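Side-chain contacts in adenylyl-sulfate kinase 1, chloroplastic (Arabidopsis thaliana, PDB 3UIE), which catalyses the ATP-dependent phosphorylation of adenosine 5'-phosphosulfate to 3'-phosphoadenylyl sulfate, the activated sulfate of plants, working as a disulfide-linked homodimer in the chloroplast: residues D60-N63 with V64-L68; D71-K75 with A76-A80; R79-N82 with I83-G87; P107-T110 with D111-C115. All blocks are in the same frame, centred on the assembly; numbering follows the deposited sequence. Where two conformers were deposited one is given.

Interaction 1 of 4, residues D60-N63 with V64-L68; sequences DGDN and VRHGL. With ADX (adenosine-5'-phosphosulfate), chain D.
CG of Asp62 stands anti to the backbone N (chi1 -169°) and CG of His66 anti to its own carbonyl carbon (chi1 -74°), which brings the imidazole back over the preceding turn. Its ND1 donates to the backbone O of Asp62 at 2.8 Å, from above the carbonyl plane rather than on a lone pair, while the acceptor lies close to the ring plane. Beside this bond, His66 CE1 comes to 3.3 Å from Asp62 OD1, carboxylate and ring being almost perpendicular (84°). Val64 N donates to Asp60 O (2.9 Å). This single helical turn, 61-64, leaves the end of strand 56-60 in a P-loop kinase fold. Asp60 is its N-cap, accepting a weak bond from Asp62 N on OD2 (3.1 Å); OD1 is taken by Ser39 of the ATP site and by Ser103. Arg65 runs extended from CG to NE and meets the substrate by its guanidinium edge: NE donates to phosphate O1A (2.8 Å) and NH2, almost straight, to sulfate O1B (2.9 Å). NH1 goes to Ser73 O, and the group makes a cation-pi contact with Phe74. Gly61 CA lies 3.6 Å from O1A of adenosine-5'-phosphosulfate, so the backbone comes close beside the phosphate. A leucine in place of Arg65 would probably leave O1A and O1B short of a charged partner and strip Phe74 of its cation.

Interaction 2 of 4, residues D71-K75 with A76-A80; sequences DLSFK and AEDRA. With ADX (adenosine-5'-phosphosulfate), chain D.
Asp78 reaches back from the first turn of helix 76-95 to grip Ser73 with a single oxygen. OD2 accepts from Ser73 N at 2.7 Å, on its anti side and 17° out of the carboxylate plane, and from Ser73 OG at 2.8 Å, which comes from above that plane. The serine torsion (chi1 73°) puts OG between backbone N and carbonyl carbon, where it also accepts from Lys75 N (3.1 Å), an ST turn. Backbone N and hydroxyl of Ser73 together tie the carboxylate to the loop just before the helix. Lys75 is the N-cap residue; its O receives Arg79 N at 3.0 Å, and its CB rests 3.3 Å from Glu77 OE1, while the amino group continues outward from the helix start. Arg79 extends from CG to NE along the loop, and NE makes a weak bond to Phe74 O (3.2 Å). The far end turns to the substrate, NH1 donating to sulfate O2B (2.9 Å), with adenine N1 at the guanidinium edge. Phe74 lays one ring face, the one opposite Arg65, on the adenine, N7 sitting 3.5 Å above the ring plane near its centre. With an alanine in place of Phe74, the adenine is likely to lose its flat support and Arg65 the ring it lies against. The loop and helix start thus form the adenine-stacking side of the adenosine-5'-phosphosulfate pocket, in which Phe74 is the recognised stacking residue of this kinase.

Interaction 3 of 4, residues R79-N82 with I83-G87; sequences RAEN and IRRVG. With ADX (adenosine-5'-phosphosulfate), chain D.
Regular alpha-helical bonds join Arg79 to Ile83, Ala80 to Arg84, Glu81 to Arg85 and Asn82 to Val86, each carbonyl O receiving the amide N four residues on. Along one side of this turn Glu81 forms a salt-bridge network with Arg84 and Arg85. Its chain is bent at chi2 (65°), which curls the carboxylate toward the residues one turn ahead. Arg84 lies alongside, pointing the same way, and grips it side-on: NE to OE1 at 2.8 Å, NH2 to OE2 at 2.9 Å, the two planes 35° apart. Arg85 crosses instead, its guanidinium almost perpendicular (88°) to the carboxylate, and NE donates to OE2 at 2.9 Å. OE2 is thus met on its syn side by Arg84 and on its anti side by Arg85, both from the same face. A water accepts from Arg85 NH2 (2.9 Å) and donates weakly to Glu81 OE2. The carboxylate probably offsets part of the positive charge gathered at the dimer interface, where Arg84 also binds Leu68 O of the second subunit; Arg85 NH1 has a second salt bridge, to Asp71 of its own chain. Around the helix, Asn82 turns ND2 to the substrate, with a bond to sulfate O1B (2.8 Å) and a weak one to phosphate O1A (2.9 Å). Its OD1 accepts from Asn69, which fixes which end of the amide faces the ligand. Ile83 and Val86 pack on Trp29 of strand 26-31, and Ile83 also meets Cys115 of helix 109-117, so helix 76-95 lies between the central sheet, that helix and the partner subunit.

Interaction 4 of 4, residues P107-T110 with D111-C115; sequences PYRT and DRDAC
Tyr108 and Asp111 lie side by side at the start of helix 109-117, with Asp111 OD2 in the plane of the phenol ring at its edge. OD2 is 3.2 Å from Tyr108 CD2 and 3.3 Å from Tyr108 CB, ring and carboxylate planes standing 61° apart. Pro107 CG covers one ring face, 3.7 Å above its plane and toward the rim. Tyr108 is the N-cap residue, and its O receives Arg112 N at 3.1 Å. The Arg112 chain is bent at chi3 (-53°), which folds its guanidinium back over the helix start, Arg109 CA lying 3.8 Å above the plane. Asp113 runs alongside Arg109, its OD2 3.8 Å from Arg109 CG. Farther out, Arg112 NE forms a salt bridge with Glu126, NH2 reaches Glu164 O, and NH1 holds a hydrogen bond to the carbonyl of Ser106, the phosphoserine position by similarity. Tyr108 OH binds Asp161, and Arg109 NH2 binds Pro165 O. The helix follows strand 99-103 and packs on helix 76-95, Asp111 against Ala80 and Cys115 against Ile83, while Arg112 and Cys115 also rest on Trp29 of strand 26-31.

The contacts follow one another along the chain, interaction 3 beginning where interaction 2 ends, from the end of strand 56-60 through the following loop and helix 76-95 to helix 109-117, beyond strand 99-103. Interactions 2 and 3 share Arg79 and Ala80 on helix 76-95, their centres about 8 Å apart. Interaction 1 lies about 12 and 11 Å from them, centre to centre, and these three directly bind the substrate. Helices 76-95 and 109-117 both flank the five-stranded parallel sheet. Interaction 4, its centre about 9 Å from that of interaction 3, touches the substrate through Pro107. Interactions 1 and 3 both reach the second subunit, so parts of the pocket wall also lie at the dimer interface.

Interaction 1 of 4, residues D60-N63 with V64-L68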
loop_
_atom_site.group_PDB
_atom_site.type_symbol
_atom_site.label_atom_id
_atom_site.label_comp_id
_atom_site.label_asym_id
_atom_site.label_seq_id
_atom_site.Cartn_x
_atom_site.Cartn_y
_atom_site.Cartn_z
ATOM N N ASP A 60 3.559 9.717 2.815
ATOM C CA ASP A 60 3.650 11.166 2.710
ATOM C C ASP A 60 3.291 11.635 1.309
ATOM O O ASP A 60 3.761 11.078 0.303
ATOM C CB ASP A 60 5.050 11.627 3.082
ATOM C CG ASP A 60 5.158 13.139 3.148
ATOM O OD1 ASP A 60 4.785 13.703 4.193
ATOM O OD2 ASP A 60 5.596 13.747 2.157
ATOM N N GLY A 61 2.444 12.653 1.240
ATOM C CA GLY A 61 1.965 13.148 -0.036
ATOM C C GLY A 61 3.078 13.386 -1.029
ATOM O O GLY A 61 2.994 12.965 -2.177
ATOM N N ASP A 62 4.139 14.058 -0.601
ATOM C CA ASP A 62 5.248 14.309 -1.514
ATOM C C ASP A 62 5.844 12.988 -2.032
ATOM O O ASP A 62 5.970 12.784 -3.247
ATOM C CB ASP A 62 6.320 15.177 -0.849
ATOM C CG ASP A 62 7.356 15.687 -1.839
ATOM O OD1 ASP A 62 6.974 16.045 -2.976
ATOM O OD2 ASP A 62 8.553 15.726 -1.481
ATOM N N ASN A 63 6.196 12.088 -1.119
ATOM C CA ASN A 63 6.762 10.796 -1.520
ATOM C C ASN A 63 5.888 10.051 -2.513
ATOM O O ASN A 63 6.334 9.699 -3.602
ATOM C CB ASN A 63 7.015 9.900 -0.305
ATOM C CG ASN A 63 8.037 10.477 0.651
ATOM O OD1 ASN A 63 8.824 11.342 0.281
ATOM N ND2 ASN A 63 8.027 9.993 1.897
ATOM N N VAL A 64 4.634 9.829 -2.137
ATOM C CA VAL A 64 3.717 9.052 -2.967
ATOM C C VAL A 64 3.489 9.702 -4.330
ATOM O O VAL A 64 3.219 9.020 -5.309
ATOM C CB VAL A 64 2.375 8.822 -2.267
ATOM C CG1 VAL A 64 1.487 7.909 -3.101
ATOM C CG2 VAL A 64 2.603 8.217 -0.890
ATOM N N ARG A 65 3.610 11.018 -4.393
ATOM C CA ARG A 65 3.424 11.715 -5.668
ATOM C C ARG A 65 4.588 11.495 -6.624
ATOM O O ARG A 65 4.511 11.856 -7.799
ATOM C CB ARG A 65 3.178 13.213 -5.467
ATOM C CG ARG A 65 1.724 13.549 -5.146
ATOM C CD ARG A 65 1.581 15.036 -4.795
ATOM N NE ARG A 65 0.178 15.452 -4.725
ATOM C CZ ARG A 65 -0.576 15.670 -5.798
ATOM N NH1 ARG A 65 -0.067 15.493 -7.016
ATOM N NH2 ARG A 65 -1.838 16.046 -5.662
ATOM N N HIS A 66 5.662 10.892 -6.127
ATOM C CA HIS A 66 6.787 10.524 -6.990
ATOM C C HIS A 66 6.752 9.060 -7.446
ATOM O O HIS A 66 7.559 8.644 -8.272
ATOM C CB HIS A 66 8.112 10.836 -6.303
ATOM C CG HIS A 66 8.426 12.299 -6.251
ATOM N ND1 HIS A 66 7.968 13.126 -5.249
ATOM C CD2 HIS A 66 9.137 13.085 -7.094
ATOM C CE1 HIS A 66 8.392 14.359 -5.469
ATOM N NE2 HIS A 66 9.103 14.362 -6.581
ATOM N N GLY A 67 5.814 8.286 -6.909
ATOM C CA GLY A 67 5.699 6.878 -7.253
ATOM C C GLY A 67 4.306 6.494 -7.723
ATOM O O GLY A 67 3.949 6.687 -8.890
ATOM N N LEU A 68 3.522 5.926 -6.816
ATOM C CA LEU A 68 2.154 5.517 -7.127
ATOM C C LEU A 68 1.382 6.639 -7.814
ATOM O O LEU A 68 0.658 6.406 -8.779
ATOM C CB LEU A 68 1.410 5.142 -5.835
ATOM C CG LEU A 68 -0.063 4.733 -5.968
ATOM C CD1 LEU A 68 -0.191 3.506 -6.877
ATOM C CD2 LEU A 68 -0.679 4.449 -4.595
HETATM S SB ADX D . -2.766 17.181 -1.785
HETATM O O1B ADX D . -2.963 16.490 -3.028
HETATM O O2B ADX D . -3.605 18.402 -1.784
HETATM O O3B ADX D . -3.166 16.349 -0.632
HETATM P PA ADX D . -0.078 16.710 -1.263
HETATM O O1A ADX D . -0.179 15.365 -1.933
HETATM O O2A ADX D . 0.147 16.586 0.236
HETATM O O3A ADX D . -1.333 17.624 -1.632
HETATM O "O5'" ADX D . 1.148 17.455 -1.918
HETATM C "C5'" ADX D . 1.649 18.614 -1.321
HETATM C "C4'" ADX D . 3.021 18.928 -1.619
HETATM O "O4'" ADX D . 3.144 19.223 -3.006
HETATM C "C3'" ADX D . 3.409 20.148 -0.865
HETATM O "O3'" ADX D . 4.522 19.851 -0.082
HETATM C "C2'" ADX D . 3.835 21.088 -1.819
HETATM O "O2'" ADX D . 5.205 21.213 -1.631
HETATM C "C1'" ADX D . 3.640 20.517 -3.169
HETATM N N9 ADX D . 2.825 21.356 -4.005
HETATM C C8 ADX D . 3.084 21.682 -5.293
HETATM N N7 ADX D . 2.061 22.414 -5.770
HETATM C C5 ADX D . 1.152 22.553 -4.782
HETATM C C6 ADX D . -0.093 23.205 -4.680
HETATM N N6 ADX D . -0.631 23.895 -5.810
HETATM N N1 ADX D . -0.780 23.170 -3.511
HETATM C C2 ADX D . -0.281 22.513 -2.451
HETATM N N3 ADX D . 0.910 21.876 -2.516
HETATM C C4 ADX D . 1.638 21.876 -3.655
#

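Interaction 2 of 4, residues D71-K75 with A76-A80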
loop_
_atom_site.group_PDB
_atom_site.type_symbol
_atom_site.label_atom_id
_atom_site.label_comp_id
_atom_site.label_asym_id
_atom_site.label_seq_id
_atom_site.Cartn_x
_atom_site.Cartn_y
_atom_site.Cartn_z
ATOM N N ASP A 71 1.412 10.220 -11.646
ATOM C CA ASP A 71 0.594 10.656 -12.776
ATOM C C ASP A 71 -0.380 11.783 -12.423
ATOM O O ASP A 71 -1.092 12.286 -13.293
ATOM C CB ASP A 71 -0.185 9.475 -13.350
ATOM C CG ASP A 71 -1.086 8.830 -12.324
ATOM O OD1 ASP A 71 -0.720 8.848 -11.132
ATOM O OD2 ASP A 71 -2.163 8.323 -12.701
ATOM N N LEU A 72 -0.403 12.198 -11.157
ATOM C CA LEU A 72 -1.380 13.195 -10.708
ATOM C C LEU A 72 -0.817 14.604 -10.623
ATOM O O LEU A 72 0.320 14.804 -10.210
ATOM C CB LEU A 72 -1.935 12.801 -9.340
ATOM C CG LEU A 72 -2.648 11.450 -9.361
ATOM C CD1 LEU A 72 -3.263 11.171 -8.001
ATOM C CD2 LEU A 72 -3.704 11.459 -10.442
ATOM N N SER A 73 -1.635 15.578 -11.005
ATOM C CA SER A 73 -1.274 16.985 -10.894
ATOM C C SER A 73 -1.857 17.561 -9.600
ATOM O O SER A 73 -2.175 16.819 -8.666
ATOM C CB SER A 73 -1.829 17.758 -12.082
ATOM O OG SER A 73 -3.242 17.901 -11.974
ATOM N N PHE A 74 -2.007 18.880 -9.556
ATOM C CA PHE A 74 -2.624 19.531 -8.401
ATOM C C PHE A 74 -3.961 20.179 -8.735
ATOM O O PHE A 74 -4.543 20.876 -7.909
ATOM C CB PHE A 74 -1.664 20.532 -7.755
ATOM C CG PHE A 74 -0.490 19.881 -7.086
ATOM C CD1 PHE A 74 -0.547 19.525 -5.749
ATOM C CD2 PHE A 74 0.665 19.610 -7.798
ATOM C CE1 PHE A 74 0.539 18.914 -5.140
ATOM C CE2 PHE A 74 1.752 19.007 -7.193
ATOM C CZ PHE A 74 1.688 18.657 -5.867
ATOM N N LYS A 75 -4.455 19.936 -9.943
ATOM C CA LYS A 75 -5.822 20.322 -10.267
ATOM C C LYS A 75 -6.741 19.667 -9.239
ATOM O O LYS A 75 -6.388 18.646 -8.656
ATOM C CB LYS A 75 -6.181 19.867 -11.678
ATOM C CG LYS A 75 -5.273 20.448 -12.747
ATOM C CD LYS A 75 -5.428 19.711 -14.062
ATOM C CE LYS A 75 -4.281 20.032 -15.011
ATOM N NZ LYS A 75 -4.344 19.199 -16.245
ATOM N N ALA A 76 -7.912 20.247 -9.011
ATOM C CA ALA A 76 -8.780 19.775 -7.935
ATOM C C ALA A 76 -9.119 18.295 -8.089
ATOM O O ALA A 76 -9.132 17.545 -7.114
ATOM C CB ALA A 76 -10.057 20.613 -7.868
ATOM N N GLU A 77 -9.399 17.872 -9.313
ATOM C CA GLU A 77 -9.790 16.481 -9.538
ATOM C C GLU A 77 -8.638 15.531 -9.217
ATOM O O GLU A 77 -8.856 14.388 -8.806
ATOM C CB GLU A 77 -10.270 16.267 -10.976
ATOM C CG GLU A 77 -11.157 17.381 -11.510
ATOM C CD GLU A 77 -10.367 18.629 -11.869
ATOM O OE1 GLU A 77 -9.170 18.497 -12.199
ATOM O OE2 GLU A 77 -10.936 19.739 -11.821
ATOM N N ASP A 78 -7.413 16.004 -9.419
ATOM C CA ASP A 78 -6.239 15.174 -9.191
ATOM C C ASP A 78 -5.894 15.132 -7.710
ATOM O O ASP A 78 -5.350 14.139 -7.233
ATOM C CB ASP A 78 -5.048 15.655 -10.028
ATOM C CG ASP A 78 -5.083 15.125 -11.464
ATOM O OD1 ASP A 78 -6.138 14.612 -11.898
ATOM O OD2 ASP A 78 -4.051 15.223 -12.161
ATOM N N ARG A 79 -6.207 16.203 -6.982
ATOM C CA ARG A 79 -6.086 16.178 -5.524
ATOM C C ARG A 79 -7.052 15.145 -4.934
ATOM O O ARG A 79 -6.693 14.388 -4.034
ATOM C CB ARG A 79 -6.359 17.554 -4.905
ATOM C CG ARG A 79 -5.261 18.590 -5.127
ATOM C CD ARG A 79 -5.522 19.820 -4.267
ATOM N NE ARG A 79 -4.806 21.010 -4.714
ATOM C CZ ARG A 79 -3.788 21.567 -4.063
ATOM N NH1 ARG A 79 -3.342 21.033 -2.929
ATOM N NH2 ARG A 79 -3.213 22.665 -4.550
ATOM N N ALA A 80 -8.280 15.116 -5.443
ATOM C CA ALA A 80 -9.264 14.139 -4.987
ATOM C C ALA A 80 -8.795 12.697 -5.254
ATOM O O ALA A 80 -8.919 11.817 -4.394
ATOM C CB ALA A 80 -10.620 14.399 -5.642
HETATM S SB ADX D . -2.766 17.181 -1.785
HETATM O O1B ADX D . -2.963 16.490 -3.028
HETATM O O2B ADX D . -3.605 18.402 -1.784
HETATM O O3B ADX D . -3.166 16.349 -0.632
HETATM P PA ADX D . -0.078 16.710 -1.263
HETATM O O1A ADX D . -0.179 15.365 -1.933
HETATM O O2A ADX D . 0.147 16.586 0.236
HETATM O O3A ADX D . -1.333 17.624 -1.632
HETATM O "O5'" ADX D . 1.148 17.455 -1.918
HETATM C "C5'" ADX D . 1.649 18.614 -1.321
HETATM C "C4'" ADX D . 3.021 18.928 -1.619
HETATM O "O4'" ADX D . 3.144 19.223 -3.006
HETATM C "C3'" ADX D . 3.409 20.148 -0.865
HETATM O "O3'" ADX D . 4.522 19.851 -0.082
HETATM C "C2'" ADX D . 3.835 21.088 -1.819
HETATM O "O2'" ADX D . 5.205 21.213 -1.631
HETATM C "C1'" ADX D . 3.640 20.517 -3.169
HETATM N N9 ADX D . 2.825 21.356 -4.005
HETATM C C8 ADX D . 3.084 21.682 -5.293
HETATM N N7 ADX D . 2.061 22.414 -5.770
HETATM C C5 ADX D . 1.152 22.553 -4.782
HETATM C C6 ADX D . -0.093 23.205 -4.680
HETATM N N6 ADX D . -0.631 23.895 -5.810
HETATM N N1 ADX D . -0.780 23.170 -3.511
HETATM C C2 ADX D . -0.281 22.513 -2.451
HETATM N N3 ADX D . 0.910 21.876 -2.516
HETATM C C4 ADX D . 1.638 21.876 -3.655
#

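Interaction 3 of 4, residues R79-N82 with I83-G87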
loop_
_atom_site.group_PDB
_atom_site.type_symbol
_atom_site.label_atom_id
_atom_site.label_comp_id
_atom_site.label_asym_id
_atom_site.label_seq_id
_atom_site.Cartn_x
_atom_site.Cartn_y
_atom_site.Cartn_z
ATOM N N ARG A 79 -6.207 16.203 -6.982
ATOM C CA ARG A 79 -6.086 16.178 -5.524
ATOM C C ARG A 79 -7.052 15.145 -4.934
ATOM O O ARG A 79 -6.693 14.388 -4.034
ATOM C CB ARG A 79 -6.359 17.554 -4.905
ATOM C CG ARG A 79 -5.261 18.590 -5.127
ATOM C CD ARG A 79 -5.522 19.820 -4.267
ATOM N NE ARG A 79 -4.806 21.010 -4.714
ATOM C CZ ARG A 79 -3.788 21.567 -4.063
ATOM N NH1 ARG A 79 -3.342 21.033 -2.929
ATOM N NH2 ARG A 79 -3.213 22.665 -4.550
ATOM N N ALA A 80 -8.280 15.116 -5.443
ATOM C CA ALA A 80 -9.264 14.139 -4.987
ATOM C C ALA A 80 -8.795 12.697 -5.254
ATOM O O ALA A 80 -8.919 11.817 -4.394
ATOM C CB ALA A 80 -10.620 14.399 -5.642
ATOM N N GLU A 81 -8.255 12.452 -6.447
ATOM C CA GLU A 81 -7.742 11.128 -6.792
ATOM C C GLU A 81 -6.520 10.772 -5.942
ATOM O O GLU A 81 -6.372 9.637 -5.496
ATOM C CB GLU A 81 -7.396 11.052 -8.286
ATOM C CG GLU A 81 -6.846 9.705 -8.731
ATOM C CD GLU A 81 -7.852 8.573 -8.611
ATOM O OE1 GLU A 81 -9.019 8.804 -8.211
ATOM O OE2 GLU A 81 -7.458 7.434 -8.929
ATOM N N ASN A 82 -5.655 11.754 -5.714
ATOM C CA ASN A 82 -4.496 11.575 -4.849
ATOM C C ASN A 82 -4.940 11.089 -3.465
ATOM O O ASN A 82 -4.427 10.109 -2.942
ATOM C CB ASN A 82 -3.745 12.906 -4.720
ATOM C CG ASN A 82 -2.491 12.798 -3.878
ATOM O OD1 ASN A 82 -1.667 11.903 -4.075
ATOM N ND2 ASN A 82 -2.337 13.715 -2.936
ATOM N N ILE A 83 -5.904 11.798 -2.883
ATOM C CA ILE A 83 -6.427 11.478 -1.556
ATOM C C ILE A 83 -7.110 10.118 -1.583
ATOM O O ILE A 83 -6.935 9.296 -0.679
ATOM C CB ILE A 83 -7.448 12.560 -1.094
ATOM C CG1 ILE A 83 -6.747 13.910 -0.901
ATOM C CG2 ILE A 83 -8.192 12.108 0.165
ATOM C CD1 ILE A 83 -7.721 15.121 -0.882
ATOM N N ARG A 84 -7.912 9.890 -2.614
ATOM C CA ARG A 84 -8.630 8.632 -2.727
ATOM C C ARG A 84 -7.665 7.448 -2.725
ATOM O O ARG A 84 -7.862 6.488 -1.984
ATOM C CB ARG A 84 -9.468 8.591 -4.006
ATOM C CG ARG A 84 -10.291 7.324 -4.122
ATOM C CD ARG A 84 -10.875 7.133 -5.514
ATOM N NE ARG A 84 -9.885 6.706 -6.504
ATOM C CZ ARG A 84 -9.503 5.443 -6.700
ATOM N NH1 ARG A 84 -10.009 4.461 -5.959
ATOM N NH2 ARG A 84 -8.605 5.159 -7.639
ATOM N N ARG A 85 -6.634 7.509 -3.562
ATOM C CA ARG A 85 -5.690 6.392 -3.656
ATOM C C ARG A 85 -4.940 6.215 -2.345
ATOM O O ARG A 85 -4.738 5.092 -1.890
ATOM C CB ARG A 85 -4.684 6.594 -4.791
ATOM C CG ARG A 85 -5.276 6.543 -6.187
ATOM C CD ARG A 85 -4.153 6.699 -7.217
ATOM N NE ARG A 85 -4.648 6.970 -8.560
ATOM C CZ ARG A 85 -3.866 7.315 -9.577
ATOM N NH1 ARG A 85 -2.553 7.427 -9.400
ATOM N NH2 ARG A 85 -4.397 7.555 -10.768
ATOM N N VAL A 86 -4.524 7.322 -1.734
ATOM C CA VAL A 86 -3.830 7.218 -0.454
ATOM C C VAL A 86 -4.720 6.583 0.617
ATOM O O VAL A 86 -4.251 5.752 1.395
ATOM C CB VAL A 86 -3.242 8.563 0.026
ATOM C CG1 VAL A 86 -2.731 8.437 1.448
ATOM C CG2 VAL A 86 -2.111 8.992 -0.897
ATOM N N GLY A 87 -5.998 6.954 0.647
ATOM C CA GLY A 87 -6.950 6.327 1.564
ATOM C C GLY A 87 -7.048 4.817 1.358
ATOM O O GLY A 87 -7.102 4.041 2.313
HETATM S SB ADX D . -2.766 17.181 -1.785
HETATM O O1B ADX D . -2.963 16.490 -3.028
HETATM O O2B ADX D . -3.605 18.402 -1.784
HETATM O O3B ADX D . -3.166 16.349 -0.632
HETATM P PA ADX D . -0.078 16.710 -1.263
HETATM O O1A ADX D . -0.179 15.365 -1.933
HETATM O O2A ADX D . 0.147 16.586 0.236
HETATM O O3A ADX D . -1.333 17.624 -1.632
HETATM O "O5'" ADX D . 1.148 17.455 -1.918
HETATM C "C5'" ADX D . 1.649 18.614 -1.321
HETATM C "C4'" ADX D . 3.021 18.928 -1.619
HETATM O "O4'" ADX D . 3.144 19.223 -3.006
HETATM C "C3'" ADX D . 3.409 20.148 -0.865
HETATM O "O3'" ADX D . 4.522 19.851 -0.082
HETATM C "C2'" ADX D . 3.835 21.088 -1.819
HETATM O "O2'" ADX D . 5.205 21.213 -1.631
HETATM C "C1'" ADX D . 3.640 20.517 -3.169
HETATM N N9 ADX D . 2.825 21.356 -4.005
HETATM C C8 ADX D . 3.084 21.682 -5.293
HETATM N N7 ADX D . 2.061 22.414 -5.770
HETATM C C5 ADX D . 1.152 22.553 -4.782
HETATM C C6 ADX D . -0.093 23.205 -4.680
HETATM N N6 ADX D . -0.631 23.895 -5.810
HETATM N N1 ADX D . -0.780 23.170 -3.511
HETATM C C2 ADX D . -0.281 22.513 -2.451
HETATM N N3 ADX D . 0.910 21.876 -2.516
HETATM C C4 ADX D . 1.638 21.876 -3.655
HETATM O O HOH W 1 -7.149 7.738 -11.741
#

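Interaction 4 of 4, residues P107-T110 with D111-C115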
loop_
_atom_site.group_PDB
_atom_site.type_symbol
_atom_site.label_atom_id
_atom_site.label_comp_id
_atom_site.label_asym_id
_atom_site.label_seq_id
_atom_site.Cartn_x
_atom_site.Cartn_y
_atom_site.Cartn_z
ATOM N N PRO A 107 -6.862 18.773 1.237
ATOM C CA PRO A 107 -7.605 19.986 1.604
ATOM C C PRO A 107 -9.125 19.832 1.629
ATOM O O PRO A 107 -9.780 20.608 2.297
ATOM C CB PRO A 107 -7.187 20.987 0.515
ATOM C CG PRO A 107 -6.866 20.122 -0.666
ATOM C CD PRO A 107 -6.233 18.883 -0.090
ATOM N N TYR A 108 -9.671 18.851 0.917
ATOM C CA TYR A 108 -11.115 18.750 0.736
ATOM C C TYR A 108 -11.764 17.804 1.744
ATOM O O TYR A 108 -11.398 16.635 1.874
ATOM C CB TYR A 108 -11.434 18.314 -0.698
ATOM C CG TYR A 108 -10.707 19.127 -1.752
ATOM C CD1 TYR A 108 -10.523 20.501 -1.607
ATOM C CD2 TYR A 108 -10.193 18.518 -2.884
ATOM C CE1 TYR A 108 -9.852 21.241 -2.582
ATOM C CE2 TYR A 108 -9.522 19.241 -3.853
ATOM C CZ TYR A 108 -9.353 20.597 -3.700
ATOM O OH TYR A 108 -8.681 21.296 -4.681
ATOM N N ARG A 109 -12.748 18.337 2.448
ATOM C CA ARG A 109 -13.441 17.645 3.520
ATOM C C ARG A 109 -14.123 16.382 2.992
ATOM O O ARG A 109 -14.020 15.306 3.581
ATOM C CB ARG A 109 -14.472 18.631 4.107
ATOM C CG ARG A 109 -15.107 18.266 5.419
ATOM C CD ARG A 109 -15.973 19.445 5.932
ATOM N NE ARG A 109 -15.148 20.532 6.439
ATOM C CZ ARG A 109 -15.282 21.818 6.116
ATOM N NH1 ARG A 109 -16.218 22.218 5.275
ATOM N NH2 ARG A 109 -14.471 22.714 6.650
ATOM N N THR A 110 -14.811 16.518 1.864
ATOM C CA THR A 110 -15.519 15.389 1.262
ATOM C C THR A 110 -14.570 14.234 0.951
ATOM O O THR A 110 -14.937 13.061 1.090
ATOM C CB THR A 110 -16.277 15.808 -0.024
ATOM O OG1 THR A 110 -17.073 14.715 -0.502
ATOM C CG2 THR A 110 -15.305 16.254 -1.117
ATOM N N ASP A 111 -13.355 14.552 0.515
ATOM C CA ASP A 111 -12.403 13.498 0.157
ATOM C C ASP A 111 -11.785 12.834 1.382
ATOM O O ASP A 111 -11.619 11.621 1.399
ATOM C CB ASP A 111 -11.330 14.023 -0.790
ATOM C CG ASP A 111 -11.906 14.498 -2.095
ATOM O OD1 ASP A 111 -12.729 13.759 -2.678
ATOM O OD2 ASP A 111 -11.558 15.611 -2.531
ATOM N N ARG A 112 -11.452 13.616 2.413
ATOM C CA ARG A 112 -11.005 12.995 3.663
ATOM C C ARG A 112 -12.114 12.149 4.286
ATOM O O ARG A 112 -11.843 11.081 4.828
ATOM C CB ARG A 112 -10.495 14.014 4.682
ATOM C CG ARG A 112 -9.327 14.861 4.220
ATOM C CD ARG A 112 -8.729 15.626 5.420
ATOM N NE ARG A 112 -9.761 16.387 6.141
ATOM C CZ ARG A 112 -10.085 17.649 5.876
ATOM N NH1 ARG A 112 -9.453 18.319 4.910
ATOM N NH2 ARG A 112 -11.046 18.245 6.575
ATOM N N ASP A 113 -13.359 12.625 4.236
ATOM C CA ASP A 113 -14.467 11.856 4.807
ATOM C C ASP A 113 -14.662 10.524 4.093
ATOM O O ASP A 113 -15.033 9.521 4.715
ATOM C CB ASP A 113 -15.778 12.658 4.803
ATOM C CG ASP A 113 -15.716 13.886 5.707
ATOM O OD1 ASP A 113 -14.792 13.994 6.554
ATOM O OD2 ASP A 113 -16.604 14.747 5.568
ATOM N N ALA A 114 -14.412 10.505 2.790
ATOM C CA ALA A 114 -14.539 9.261 2.038
ATOM C C ALA A 114 -13.459 8.257 2.452
ATOM O O ALA A 114 -13.713 7.059 2.507
ATOM C CB ALA A 114 -14.498 9.525 0.539
ATOM N N CYS A 115 -12.267 8.746 2.781
ATOM C CA CYS A 115 -11.215 7.859 3.270
ATOM C C CYS A 115 -11.629 7.257 4.603
ATOM O O CYS A 115 -11.395 6.080 4.864
ATOM C CB CYS A 115 -9.890 8.608 3.438
ATOM S SG CYS A 115 -9.202 9.164 1.887
#